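Local coordinates for protein ATP phosphoribosyltransferase regulatory subunit (Lactococcus lactis, PDB 1Z7M) that is required for the first step of histidine biosynthesis and may let histidine feedback-regulate ATP phosphoribosyltransferase, at residues T116-R128 against T138-E150. Residues are numbered along the deposited sequence; the frame is centred on the assembly and turned at random.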
ATOM      1  N   THR B 116      35.371 -12.397 -13.541  1.00 87.60           N
ATOM      2  CA  THR B 116      36.529 -12.169 -12.705  1.00 86.07           C
ATOM      3  C   THR B 116      36.120 -12.187 -11.234  1.00 84.52           C
ATOM      4  O   THR B 116      34.938 -12.272 -10.899  1.00 84.01           O
ATOM      5  CB  THR B 116      37.183 -10.805 -13.019  1.00 86.73           C
ATOM      6  OG1 THR B 116      38.182 -10.515 -12.030  1.00 87.53           O
ATOM      7  CG2 THR B 116      36.131  -9.691 -13.027  1.00 87.05           C
ATOM      8  N   SER B 117      37.121 -12.105 -10.370  1.00 82.52           N
ATOM      9  CA  SER B 117      36.929 -12.103  -8.936  1.00 80.01           C
ATOM     10  C   SER B 117      36.207 -10.809  -8.554  1.00 78.09           C
ATOM     11  O   SER B 117      36.363  -9.781  -9.225  1.00 78.58           O
ATOM     12  CB  SER B 117      38.303 -12.163  -8.264  1.00 80.44           C
ATOM     13  OG  SER B 117      38.243 -12.685  -6.952  1.00 80.78           O
ATOM     14  N   ALA B 118      35.419 -10.865  -7.481  1.00 75.68           N
ATOM     15  CA  ALA B 118      34.680  -9.706  -6.987  1.00 72.65           C
ATOM     16  C   ALA B 118      34.567  -9.741  -5.463  1.00 70.69           C
ATOM     17  O   ALA B 118      34.121 -10.740  -4.887  1.00 70.57           O
ATOM     18  CB  ALA B 118      33.302  -9.672  -7.602  1.00 71.60           C
ATOM     19  N   ARG B 119      34.990  -8.660  -4.811  1.00 67.84           N
ATOM     20  CA  ARG B 119      34.897  -8.574  -3.358  1.00 65.12           C
ATOM     21  C   ARG B 119      33.990  -7.401  -3.005  1.00 62.80           C
ATOM     22  O   ARG B 119      34.280  -6.254  -3.332  1.00 62.84           O
ATOM     23  CB  ARG B 119      36.275  -8.382  -2.704  1.00 65.56           C
ATOM     24  CG  ARG B 119      37.167  -9.615  -2.681  1.00 65.51           C
ATOM     25  CD  ARG B 119      38.048  -9.667  -3.919  1.00 65.48           C
ATOM     26  NE  ARG B 119      38.711 -10.960  -4.111  1.00 64.36           N
ATOM     27  CZ  ARG B 119      39.595 -11.492  -3.273  1.00 63.73           C
ATOM     28  NH1 ARG B 119      39.939 -10.845  -2.160  1.00 62.76           N
ATOM     29  NH2 ARG B 119      40.134 -12.671  -3.557  1.00 62.85           N
ATOM     30  N   TYR B 120      32.890  -7.705  -2.331  1.00 60.32           N
ATOM     31  CA  TYR B 120      31.906  -6.705  -1.937  1.00 57.30           C
ATOM     32  C   TYR B 120      31.754  -6.550  -0.425  1.00 55.72           C
ATOM     33  O   TYR B 120      31.974  -7.491   0.340  1.00 55.57           O
ATOM     34  CB  TYR B 120      30.550  -7.096  -2.518  1.00 56.20           C
ATOM     35  CG  TYR B 120      30.466  -7.027  -4.014  1.00 55.12           C
ATOM     36  CD1 TYR B 120      29.530  -7.789  -4.716  1.00 54.93           C
ATOM     37  CD2 TYR B 120      31.280  -6.163  -4.731  1.00 54.61           C
ATOM     38  CE1 TYR B 120      29.409  -7.683  -6.110  1.00 54.51           C
ATOM     39  CE2 TYR B 120      31.165  -6.048  -6.116  1.00 54.56           C
ATOM     40  CZ  TYR B 120      30.233  -6.808  -6.801  1.00 54.16           C
ATOM     41  OH  TYR B 120      30.149  -6.684  -8.169  1.00 52.73           O
ATOM     42  N   SER B 121      31.375  -5.357   0.007  1.00 53.54           N
ATOM     43  CA  SER B 121      31.140  -5.136   1.419  1.00 52.41           C
ATOM     44  C   SER B 121      29.895  -4.263   1.554  1.00 51.79           C
ATOM     45  O   SER B 121      29.512  -3.569   0.614  1.00 52.02           O
ATOM     46  CB  SER B 121      32.349  -4.475   2.091  1.00 52.28           C
ATOM     47  OG  SER B 121      32.697  -3.254   1.479  1.00 52.25           O
ATOM     48  N   TYR B 122      29.248  -4.321   2.713  1.00 50.95           N
ATOM     49  CA  TYR B 122      28.055  -3.527   2.959  1.00 50.06           C
ATOM     50  C   TYR B 122      27.925  -3.120   4.423  1.00 49.72           C
ATOM     51  O   TYR B 122      28.226  -3.901   5.331  1.00 48.73           O
ATOM     52  CB  TYR B 122      26.818  -4.305   2.521  1.00 49.97           C
ATOM     53  CG  TYR B 122      26.664  -5.664   3.172  1.00 50.16           C
ATOM     54  CD1 TYR B 122      26.082  -5.804   4.431  1.00 49.78           C
ATOM     55  CD2 TYR B 122      27.078  -6.818   2.511  1.00 50.50           C
ATOM     56  CE1 TYR B 122      25.913  -7.062   5.013  1.00 49.38           C
ATOM     57  CE2 TYR B 122      26.915  -8.072   3.084  1.00 50.17           C
ATOM     58  CZ  TYR B 122      26.332  -8.188   4.331  1.00 49.85           C
ATOM     59  OH  TYR B 122      26.172  -9.439   4.882  1.00 50.21           O
ATOM     60  N   PHE B 123      27.481  -1.881   4.628  1.00 49.57           N
ATOM     61  CA  PHE B 123      27.278  -1.315   5.955  1.00 49.47           C
ATOM     62  C   PHE B 123      25.912  -0.664   5.957  1.00 49.89           C
ATOM     63  O   PHE B 123      25.741   0.442   5.450  1.00 49.92           O
ATOM     64  CB  PHE B 123      28.332  -0.248   6.265  1.00 49.20           C
ATOM     65  CG  PHE B 123      29.746  -0.732   6.144  1.00 49.02           C
ATOM     66  CD1 PHE B 123      30.291  -1.043   4.894  1.00 48.71           C
ATOM     67  CD2 PHE B 123      30.536  -0.881   7.278  1.00 48.74           C
ATOM     68  CE1 PHE B 123      31.592  -1.492   4.781  1.00 47.73           C
ATOM     69  CE2 PHE B 123      31.841  -1.327   7.172  1.00 48.43           C
ATOM     70  CZ  PHE B 123      32.371  -1.634   5.919  1.00 48.40           C
ATOM     71  N   GLY B 124      24.932  -1.347   6.526  1.00 50.51           N
ATOM     72  CA  GLY B 124      23.597  -0.788   6.542  1.00 51.58           C
ATOM     73  C   GLY B 124      22.641  -1.687   7.276  1.00 52.31           C
ATOM     74  O   GLY B 124      23.063  -2.634   7.945  1.00 52.59           O
ATOM     75  N   LYS B 125      21.350  -1.416   7.149  1.00 52.46           N
ATOM     76  CA  LYS B 125      20.386  -2.233   7.850  1.00 52.69           C
ATOM     77  C   LYS B 125      19.286  -2.850   7.011  1.00 52.86           C
ATOM     78  O   LYS B 125      18.924  -2.332   5.960  1.00 52.18           O
ATOM     79  CB  LYS B 125      19.779  -1.431   8.992  1.00 52.73           C
ATOM     80  CG  LYS B 125      19.198  -0.130   8.562  1.00 52.94           C
ATOM     81  CD  LYS B 125      18.484   0.577   9.707  1.00 52.47           C
ATOM     82  CE  LYS B 125      19.441   1.069  10.773  1.00 51.32           C
ATOM     83  NZ  LYS B 125      18.721   1.949  11.740  1.00 51.11           N
ATOM     84  N   ILE B 126      18.799  -3.995   7.497  1.00 53.31           N
ATOM     85  CA  ILE B 126      17.714  -4.749   6.880  1.00 54.05           C
ATOM     86  C   ILE B 126      16.533  -4.562   7.813  1.00 54.74           C
ATOM     87  O   ILE B 126      16.724  -4.233   8.979  1.00 54.71           O
ATOM     88  CB  ILE B 126      18.024  -6.261   6.785  1.00 53.41           C
ATOM     89  CG1 ILE B 126      18.363  -6.818   8.160  1.00 52.77           C
ATOM     90  CG2 ILE B 126      19.148  -6.499   5.822  1.00 53.18           C
ATOM     91  CD1 ILE B 126      18.391  -8.320   8.176  1.00 52.35           C
ATOM     92  N   PHE B 127      15.325  -4.776   7.305  1.00 55.63           N
ATOM     93  CA  PHE B 127      14.124  -4.595   8.106  1.00 56.99           C
ATOM     94  C   PHE B 127      13.234  -5.821   8.131  1.00 58.69           C
ATOM     95  O   PHE B 127      12.664  -6.197   7.105  1.00 59.18           O
ATOM     96  CB  PHE B 127      13.323  -3.416   7.565  1.00 56.18           C
ATOM     97  CG  PHE B 127      14.151  -2.193   7.307  1.00 55.22           C
ATOM     98  CD1 PHE B 127      14.826  -2.035   6.102  1.00 55.20           C
ATOM     99  CD2 PHE B 127      14.296  -1.213   8.290  1.00 54.00           C
ATOM    100  CE1 PHE B 127      15.634  -0.919   5.884  1.00 54.89           C
ATOM    101  CE2 PHE B 127      15.102  -0.098   8.079  1.00 53.40           C
ATOM    102  CZ  PHE B 127      15.769   0.045   6.876  1.00 54.11           C
ATOM    103  N   ARG B 128      13.112  -6.433   9.306  1.00 60.92           N
ATOM    104  CA  ARG B 128      12.274  -7.621   9.490  1.00 62.96           C
ATOM    105  C   ARG B 128      11.282  -7.269  10.589  1.00 63.50           C
ATOM    106  O   ARG B 128      11.571  -6.419  11.423  1.00 63.83           O
ATOM    107  CB  ARG B 128      13.126  -8.818   9.937  1.00 64.45           C
ATOM    108  CG  ARG B 128      14.313  -9.148   9.026  1.00 67.70           C
ATOM    109  CD  ARG B 128      15.408  -9.969   9.754  1.00 70.73           C
ATOM    110  NE  ARG B 128      15.491 -11.369   9.321  1.00 73.03           N
ATOM    111  CZ  ARG B 128      15.861 -11.788   8.105  1.00 73.71           C
ATOM    112  NH1 ARG B 128      16.200 -10.927   7.151  1.00 73.57           N
ATOM    113  NH2 ARG B 128      15.888 -13.088   7.840  1.00 73.50           N
ATOM    114  N   THR B 138      13.501  -4.502  15.052  1.00 60.79           N
ATOM    115  CA  THR B 138      12.946  -4.722  13.723  1.00 60.26           C
ATOM    116  C   THR B 138      13.951  -4.074  12.752  1.00 59.53           C
ATOM    117  O   THR B 138      14.052  -4.451  11.582  1.00 59.35           O
ATOM    118  CB  THR B 138      11.509  -4.112  13.609  1.00 60.60           C
ATOM    119  OG1 THR B 138      11.517  -2.988  12.723  1.00 60.62           O
ATOM    120  CG2 THR B 138      10.994  -3.697  14.999  1.00 60.19           C
ATOM    121  N   GLU B 139      14.716  -3.115  13.277  1.00 59.22           N
ATOM    122  CA  GLU B 139      15.759  -2.430  12.515  1.00 58.47           C
ATOM    123  C   GLU B 139      17.089  -3.108  12.889  1.00 57.66           C
ATOM    124  O   GLU B 139      17.563  -3.021  14.026  1.00 57.77           O
ATOM    125  CB  GLU B 139      15.783  -0.947  12.869  1.00 58.65           C
ATOM    126  CG  GLU B 139      15.577  -0.023  11.691  1.00 59.66           C
ATOM    127  CD  GLU B 139      15.095   1.351  12.129  1.00 60.74           C
ATOM    128  OE1 GLU B 139      13.964   1.435  12.662  1.00 60.96           O
ATOM    129  OE2 GLU B 139      15.844   2.340  11.949  1.00 60.75           O
ATOM    130  N   ASN B 140      17.677  -3.791  11.915  1.00 55.96           N
ATOM    131  CA  ASN B 140      18.897  -4.554  12.101  1.00 54.38           C
ATOM    132  C   ASN B 140      20.039  -4.077  11.258  1.00 53.67           C
ATOM    133  O   ASN B 140      20.003  -4.198  10.033  1.00 53.28           O
ATOM    134  CB  ASN B 140      18.630  -6.004  11.748  1.00 54.57           C
ATOM    135  CG  ASN B 140      17.514  -6.591  12.554  1.00 54.89           C
ATOM    136  OD1 ASN B 140      16.660  -7.287  12.026  1.00 55.98           O
ATOM    137  ND2 ASN B 140      17.519  -6.322  13.847  1.00 55.39           N
ATOM    138  N   TYR B 141      21.072  -3.578  11.931  1.00 53.26           N
ATOM    139  CA  TYR B 141      22.272  -3.072  11.281  1.00 52.70           C
ATOM    140  C   TYR B 141      23.265  -4.210  11.116  1.00 52.48           C
ATOM    141  O   TYR B 141      23.630  -4.876  12.080  1.00 52.43           O
ATOM    142  CB  TYR B 141      22.912  -1.992  12.139  1.00 52.17           C
ATOM    143  CG  TYR B 141      23.779  -1.043  11.352  1.00 52.22           C
ATOM    144  CD1 TYR B 141      23.269   0.162  10.889  1.00 51.91           C
ATOM    145  CD2 TYR B 141      25.118  -1.343  11.075  1.00 52.77           C
ATOM    146  CE1 TYR B 141      24.067   1.052  10.177  1.00 52.06           C
ATOM    147  CE2 TYR B 141      25.924  -0.454  10.352  1.00 52.36           C
ATOM    148  CZ  TYR B 141      25.390   0.737   9.911  1.00 51.61           C
ATOM    149  OH  TYR B 141      26.155   1.617   9.196  1.00 50.51           O
ATOM    150  N   GLN B 142      23.712  -4.434   9.897  1.00 52.13           N
ATOM    151  CA  GLN B 142      24.659  -5.488   9.689  1.00 52.20           C
ATOM    152  C   GLN B 142      25.838  -4.937   8.922  1.00 52.76           C
ATOM    153  O   GLN B 142      25.742  -3.862   8.315  1.00 52.96           O
ATOM    154  CB  GLN B 142      24.028  -6.601   8.878  1.00 51.51           C
ATOM    155  CG  GLN B 142      22.643  -6.938   9.302  1.00 51.96           C
ATOM    156  CD  GLN B 142      22.049  -8.053   8.471  1.00 52.46           C
ATOM    157  OE1 GLN B 142      22.144  -8.052   7.250  1.00 52.18           O
ATOM    158  NE2 GLN B 142      21.431  -9.018   9.136  1.00 53.23           N
ATOM    159  N   ILE B 143      26.954  -5.669   8.990  1.00 53.02           N
ATOM    160  CA  ILE B 143      28.184  -5.354   8.254  1.00 53.13           C
ATOM    161  C   ILE B 143      28.668  -6.705   7.724  1.00 53.93           C
ATOM    162  O   ILE B 143      28.802  -7.656   8.481  1.00 54.02           O
ATOM    163  CB  ILE B 143      29.299  -4.739   9.134  1.00 51.90           C
ATOM    164  CG1 ILE B 143      28.815  -3.465   9.809  1.00 51.16           C
ATOM    165  CG2 ILE B 143      30.460  -4.365   8.263  1.00 51.27           C
ATOM    166  CD1 ILE B 143      29.866  -2.775  10.640  1.00 50.15           C
ATOM    167  N   GLY B 144      28.912  -6.805   6.428  1.00 55.06           N
ATOM    168  CA  GLY B 144      29.347  -8.078   5.906  1.00 56.48           C
ATOM    169  C   GLY B 144      30.056  -7.952   4.585  1.00 57.52           C
ATOM    170  O   GLY B 144      30.144  -6.864   4.026  1.00 57.12           O
ATOM    171  N   ILE B 145      30.568  -9.077   4.092  1.00 59.09           N
ATOM    172  CA  ILE B 145      31.290  -9.123   2.817  1.00 60.72           C
ATOM    173  C   ILE B 145      30.875 -10.356   2.018  1.00 61.41           C
ATOM    174  O   ILE B 145      30.390 -11.335   2.579  1.00 61.49           O
ATOM    175  CB  ILE B 145      32.819  -9.187   3.034  1.00 60.32           C
ATOM    176  CG1 ILE B 145      33.147 -10.373   3.939  1.00 60.36           C
ATOM    177  CG2 ILE B 145      33.325  -7.883   3.623  1.00 59.37           C
ATOM    178  CD1 ILE B 145      34.618 -10.638   4.053  1.00 61.12           C
ATOM    179  N   GLU B 146      31.064 -10.291   0.707  1.00 63.05           N
ATOM    180  CA  GLU B 146      30.721 -11.394  -0.184  1.00 65.24           C
ATOM    181  C   GLU B 146      31.888 -11.636  -1.129  1.00 66.32           C
ATOM    182  O   GLU B 146      32.470 -10.693  -1.660  1.00 67.20           O
ATOM    183  CB  GLU B 146      29.488 -11.057  -1.020  1.00 64.93           C
ATOM    184  CG  GLU B 146      28.259 -10.699  -0.226  1.00 66.10           C
ATOM    185  CD  GLU B 146      27.704 -11.873   0.564  1.00 67.27           C
ATOM    186  OE1 GLU B 146      27.588 -12.965  -0.033  1.00 68.63           O
ATOM    187  OE2 GLU B 146      27.372 -11.709   1.768  1.00 67.44           O
ATOM    188  N   LEU B 147      32.236 -12.895  -1.344  1.00 67.33           N
ATOM    189  CA  LEU B 147      33.325 -13.213  -2.240  1.00 68.84           C
ATOM    190  C   LEU B 147      32.748 -13.977  -3.426  1.00 69.96           C
ATOM    191  O   LEU B 147      32.135 -15.026  -3.248  1.00 70.12           O
ATOM    192  CB  LEU B 147      34.357 -14.060  -1.504  1.00 68.07           C
ATOM    193  CG  LEU B 147      35.801 -13.615  -1.713  1.00 67.83           C
ATOM    194  CD1 LEU B 147      36.726 -14.570  -1.005  1.00 67.02           C
ATOM    195  CD2 LEU B 147      36.116 -13.554  -3.200  1.00 67.79           C
ATOM    196  N   PHE B 148      32.922 -13.447  -4.632  1.00 71.49           N
ATOM    197  CA  PHE B 148      32.389 -14.102  -5.835  1.00 72.99           C
ATOM    198  C   PHE B 148      33.451 -14.323  -6.903  1.00 74.33           C
ATOM    199  O   PHE B 148      34.266 -13.441  -7.155  1.00 75.42           O
ATOM    200  CB  PHE B 148      31.287 -13.253  -6.475  1.00 72.48           C
ATOM    201  CG  PHE B 148      30.112 -12.999  -5.588  1.00 71.71           C
ATOM    202  CD1 PHE B 148      29.580 -11.721  -5.488  1.00 71.47           C
ATOM    203  CD2 PHE B 148      29.508 -14.035  -4.887  1.00 71.50           C
ATOM    204  CE1 PHE B 148      28.464 -11.471  -4.706  1.00 71.47           C
ATOM    205  CE2 PHE B 148      28.388 -13.794  -4.099  1.00 71.58           C
ATOM    206  CZ  PHE B 148      27.865 -12.510  -4.010  1.00 71.53           C
ATOM    207  N   GLY B 149      33.425 -15.489  -7.539  1.00 75.42           N
ATOM    208  CA  GLY B 149      34.371 -15.770  -8.606  1.00 77.54           C
ATOM    209  C   GLY B 149      35.670 -16.461  -8.245  1.00 78.35           C
ATOM    210  O   GLY B 149      36.041 -17.452  -8.879  1.00 78.37           O
ATOM    211  N   GLU B 150      36.368 -15.937  -7.243  1.00 79.43           N
ATOM    212  CA  GLU B 150      37.636 -16.499  -6.804  1.00 80.66           C
ATOM    213  C   GLU B 150      37.533 -18.016  -6.689  1.00 81.22           C
ATOM    214  O   GLU B 150      36.436 -18.566  -6.581  1.00 81.15           O
ATOM    215  CB  GLU B 150      38.023 -15.900  -5.452  1.00 82.00           C
ATOM    216  CG  GLU B 150      39.456 -16.176  -5.009  1.00 84.29           C
ATOM    217  CD  GLU B 150      40.478 -15.429  -5.855  1.00 85.81           C
ATOM    218  OE1 GLU B 150      40.437 -14.171  -5.867  1.00 86.32           O
ATOM    219  OE2 GLU B 150      41.321 -16.101  -6.505  1.00 86.58           O
TER
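Tyr-122 lays one ring face over the backbone of Gly-144, whose CA lies 3.8 Å from the centroid of the Tyr-122 ring in a CH-pi contact. With CG held between its own backbone N and carbonyl carbon (chi1 56°), the ring folds back across strand 139-148, and Glu-146 OE2 lies at its edge, in plane, while Glu-146 OE1 is hydrogen-bonded to Tyr-307 OH. On the other face of the sheet Tyr-141, paired with Lys-125, lays its ring over the diagonal neighbour Gly-124, whose CA stands 4.2 Å from the Tyr-141 centroid. Tyr-141 OH reaches on to Glu-43 and Arg-40. Beside it, Ile-143 sets CG2 over a face of Phe-123, 3.5 Å from Phe-123 CE2.

These two strands form an antiparallel hairpin within the mixed sheet of the class II synthetase-like fold, between strands 56-57 and 320-326. Paired backbone bonds run from Ala-118 and Phe-148 to Ile-126 and Asn-140.

A salt bridge lies near each end. Lys-125 NZ meets Glu-139 OE2 at 2.9 Å on the anti side, somewhat out of the carboxylate plane, and the same oxygen bonds Ser-62 of the second subunit. At the other end Glu-150 OE1 takes Arg-119 NH2 at 2.8 Å and Ser-117 OG at 2.9 Å from opposite faces of its plane; Arg-119 NH1 also pairs with Glu-158 of helix 152-169. Two donors on one oxygen, one of them cationic, would probably stabilise the Glu-150 carboxylate as the anion, while the Lys-125–Glu-139 pair carries the hairpin's polar contacts into the subunit interface.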